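Local structure of putative oxidoreductase molybdopterin-binding subunit (Sulfolobus tokodaii, 4ZOH) at residues A[486-491]-A[659-664]. The protein binds the molybdenum pterin cytosine dinucleotide cofactor as the large subunit of a probable xanthine dehydrogenase/aldehyde oxidase-type molybdenum hydroxylase. Sequence-based numbering, arbitrary orientation.
Sequences TVTIGG and GKSPHP. With MCN (pterin cytosine dinucleotide), chain D.
The first turn of helix 486-512, which helps hold the pyrophosphate of the pterin cytosine dinucleotide, also packs through T488 and I489 against H663, in the loop between strand 651-655 and helix 673-688. On the cofactor side, the backbone N of T486 and its OG1 both reach phosphate oxygen O1B of MCN, at 2.9 and 2.7 Å, while V487 N gives a nearly straight bond (169°) to O1A on the other phosphate. With these N-H groups directed at it, the helix start probably eases the negative charge of the pyrophosphate. V487 lays CG1 near the cytosine ring, 3.6 Å from MCN C6, and CG2 beside the ribose.

One residue on, the helix turns to the loop. T488 sends its methyl CG2, anti to the backbone N, to the imidazole of H663, 3.4 Å from CD2 and at a slant to the ring; its hydroxyl, on the other branch, hydrogen-bonds S667 OG. I489 reaches the same ring differently: CD1 sits over one face, 3.9 Å from the centroid and 19° off the normal, a CH-pi contact displaced toward CE1 and NE2. H663 ND1 is hydrogen-bonded to the hydroxyl of Y558, on strand 553-559, which helps set the rotation of the ring whose face the isoleucine methyl covers. Were H663 an alanine, the T488 and I489 methyls would probably lose the ring they pack on, and the Y558 hydroxyl its imidazole partner.

The loop braces itself just before the histidine with an ST turn: S661 OG, also hydrogen-bonded to S667 O, accepts the backbone N-H of H663 at 3.2 Å, with an angle of 149° at the hydrogen.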
loop_
_atom_site.group_PDB
_atom_site.type_symbol
_atom_site.label_atom_id
_atom_site.label_comp_id
_atom_site.label_asym_id
_atom_site.label_seq_id
_atom_site.Cartn_x
_atom_site.Cartn_y
_atom_site.Cartn_z
ATOM N N THR A 486 3.873 -16.157 24.396
ATOM C CA THR A 486 3.432 -16.469 23.026
ATOM C C THR A 486 3.541 -17.934 22.643
ATOM O O THR A 486 2.539 -18.530 22.156
ATOM C CB THR A 486 4.154 -15.612 22.008
ATOM O OG1 THR A 486 3.953 -14.244 22.357
ATOM C CG2 THR A 486 3.645 -15.884 20.653
ATOM N N VAL A 487 4.704 -18.552 22.868
ATOM C CA VAL A 487 4.776 -19.963 22.426
ATOM C C VAL A 487 3.853 -20.844 23.324
ATOM O O VAL A 487 3.239 -21.809 22.866
ATOM C CB VAL A 487 6.233 -20.517 22.326
ATOM C CG1 VAL A 487 6.764 -20.884 23.709
ATOM C CG2 VAL A 487 6.247 -21.734 21.363
ATOM N N THR A 488 3.716 -20.463 24.586
ATOM C CA THR A 488 2.939 -21.287 25.522
ATOM C C THR A 488 1.429 -21.133 25.327
ATOM O O THR A 488 0.728 -22.119 25.078
ATOM C CB THR A 488 3.354 -20.928 26.951
ATOM O OG1 THR A 488 4.738 -21.145 27.039
ATOM C CG2 THR A 488 2.684 -21.858 28.011
ATOM N N ILE A 489 0.929 -19.905 25.524
ATOM C CA ILE A 489 -0.523 -19.645 25.391
ATOM C C ILE A 489 -0.970 -19.617 23.921
ATOM O O ILE A 489 -2.008 -20.245 23.497
ATOM C CB ILE A 489 -0.900 -18.323 26.099
ATOM C CG1 ILE A 489 -0.385 -18.293 27.554
ATOM C CG2 ILE A 489 -2.423 -18.172 26.087
ATOM C CD1 ILE A 489 -0.675 -19.550 28.407
ATOM N N GLY A 490 -0.207 -18.882 23.104
ATOM C CA GLY A 490 -0.533 -18.835 21.691
ATOM C C GLY A 490 -0.295 -20.214 21.072
ATOM O O GLY A 490 -1.041 -20.643 20.190
ATOM N N GLY A 491 0.735 -20.937 21.520
ATOM C CA GLY A 491 0.980 -22.292 20.910
ATOM C C GLY A 491 -0.102 -23.292 21.331
ATOM O O GLY A 491 -0.528 -24.174 20.542
ATOM N N GLY A 659 10.507 -29.667 35.004
ATOM C CA GLY A 659 9.139 -29.186 35.276
ATOM C C GLY A 659 8.517 -28.607 34.016
ATOM O O GLY A 659 9.027 -27.626 33.506
ATOM N N LYS A 660 7.484 -29.278 33.489
ATOM C CA LYS A 660 6.604 -28.773 32.413
ATOM C C LYS A 660 5.460 -27.905 32.968
ATOM O O LYS A 660 5.114 -27.969 34.172
ATOM C CB LYS A 660 6.020 -29.902 31.576
ATOM C CG LYS A 660 7.057 -30.782 30.849
ATOM C CD LYS A 660 6.437 -32.080 30.354
ATOM C CE LYS A 660 5.170 -31.885 29.536
ATOM N NZ LYS A 660 4.353 -33.135 29.370
ATOM N N SER A 661 4.896 -27.078 32.096
ATOM C CA SER A 661 3.787 -26.223 32.476
ATOM C C SER A 661 2.536 -27.092 32.418
ATOM O O SER A 661 2.572 -28.186 31.851
ATOM C CB SER A 661 3.690 -25.037 31.491
ATOM O OG SER A 661 3.110 -25.510 30.309
ATOM N N PRO A 662 1.409 -26.638 32.994
ATOM C CA PRO A 662 0.186 -27.479 32.770
ATOM C C PRO A 662 -0.440 -27.336 31.358
ATOM O O PRO A 662 -1.412 -28.020 31.042
ATOM C CB PRO A 662 -0.803 -27.005 33.850
ATOM C CG PRO A 662 -0.255 -25.681 34.356
ATOM C CD PRO A 662 1.216 -25.595 34.025
ATOM N N HIS A 663 0.107 -26.465 30.514
ATOM C CA HIS A 663 -0.522 -26.183 29.206
ATOM C C HIS A 663 -0.252 -27.303 28.194
ATOM O O HIS A 663 0.747 -28.034 28.315
ATOM C CB HIS A 663 0.005 -24.822 28.683
ATOM C CG HIS A 663 -0.222 -23.695 29.659
ATOM N ND1 HIS A 663 -1.485 -23.202 29.962
ATOM C CD2 HIS A 663 0.644 -23.009 30.438
ATOM C CE1 HIS A 663 -1.370 -22.211 30.839
ATOM N NE2 HIS A 663 -0.089 -22.094 31.163
ATOM N N PRO A 664 -1.116 -27.425 27.176
ATOM C CA PRO A 664 -0.947 -28.493 26.186
ATOM C C PRO A 664 0.427 -28.499 25.491
ATOM O O PRO A 664 0.812 -29.515 24.948
ATOM C CB PRO A 664 -2.068 -28.231 25.141
ATOM C CG PRO A 664 -3.094 -27.451 25.886
ATOM C CD PRO A 664 -2.387 -26.702 27.016
HETATM N N1 MCN D . 10.658 -20.981 23.112
HETATM C C2 MCN D . 10.709 -22.360 22.985
HETATM N N3 MCN D . 10.430 -23.186 24.042
HETATM C C4 MCN D . 10.101 -22.605 25.262
HETATM C C5 MCN D . 10.049 -21.219 25.405
HETATM C C6 MCN D . 10.306 -20.390 24.312
HETATM O O2 MCN D . 10.995 -22.923 21.924
HETATM N N4 MCN D . 9.835 -23.413 26.266
HETATM C "C1'" MCN D . 10.949 -20.182 21.920
HETATM C C2D MCN D . 9.644 -19.875 21.181
HETATM O "O2'" MCN D . 9.354 -20.799 20.177
HETATM C "C3'" MCN D . 9.955 -18.568 20.501
HETATM C C4D MCN D . 10.607 -17.873 21.623
HETATM O O4D MCN D . 11.454 -18.916 22.273
HETATM O "O3'" MCN D . 10.835 -18.692 19.438
HETATM C "C5'" MCN D . 9.301 -17.513 22.305
HETATM O "O5'" MCN D . 9.490 -17.112 23.537
HETATM P PA MCN D . 8.280 -16.936 24.606
HETATM O O1A MCN D . 6.991 -17.535 24.331
HETATM O O2A MCN D . 9.068 -17.297 25.835
HETATM O O3A MCN D . 8.283 -15.249 24.565
HETATM P PB MCN D . 7.424 -14.431 23.471
HETATM O O1B MCN D . 6.031 -14.231 24.045
HETATM O O2B MCN D . 7.463 -14.953 22.102
HETATM O O3B MCN D . 8.233 -13.133 23.476
HETATM C C10 MCN D . 7.966 -12.015 24.368
HETATM C "C9'" MCN D . 9.238 -11.552 25.035
HETATM C "C8'" MCN D . 9.090 -10.298 25.718
HETATM S "S8'" MCN D . 7.831 -10.098 26.928
HETATM C "C7'" MCN D . 9.971 -9.271 25.560
HETATM S "S7'" MCN D . 9.892 -7.761 26.505
HETATM C "C6'" MCN D . 11.135 -9.378 24.703
HETATM C C7 MCN D . 11.448 -10.881 24.398
HETATM O "O9'" MCN D . 10.229 -11.482 24.014
HETATM N "N5'" MCN D . 11.038 -8.565 23.491
HETATM C C4A MCN D . 11.674 -8.901 22.279
HETATM N "N8'" MCN D . 12.421 -10.984 23.266
HETATM C C4B MCN D . 12.396 -10.127 22.207
HETATM N "N1'" MCN D . 13.064 -10.492 21.110
HETATM C "C2'" MCN D . 13.016 -9.712 20.033
HETATM N "N2'" MCN D . 13.668 -10.110 18.961
HETATM N "N3'" MCN D . 12.318 -8.459 20.012
HETATM C "C4'" MCN D . 11.637 -8.019 21.171
HETATM O "O4'" MCN D . 11.031 -6.908 21.169
#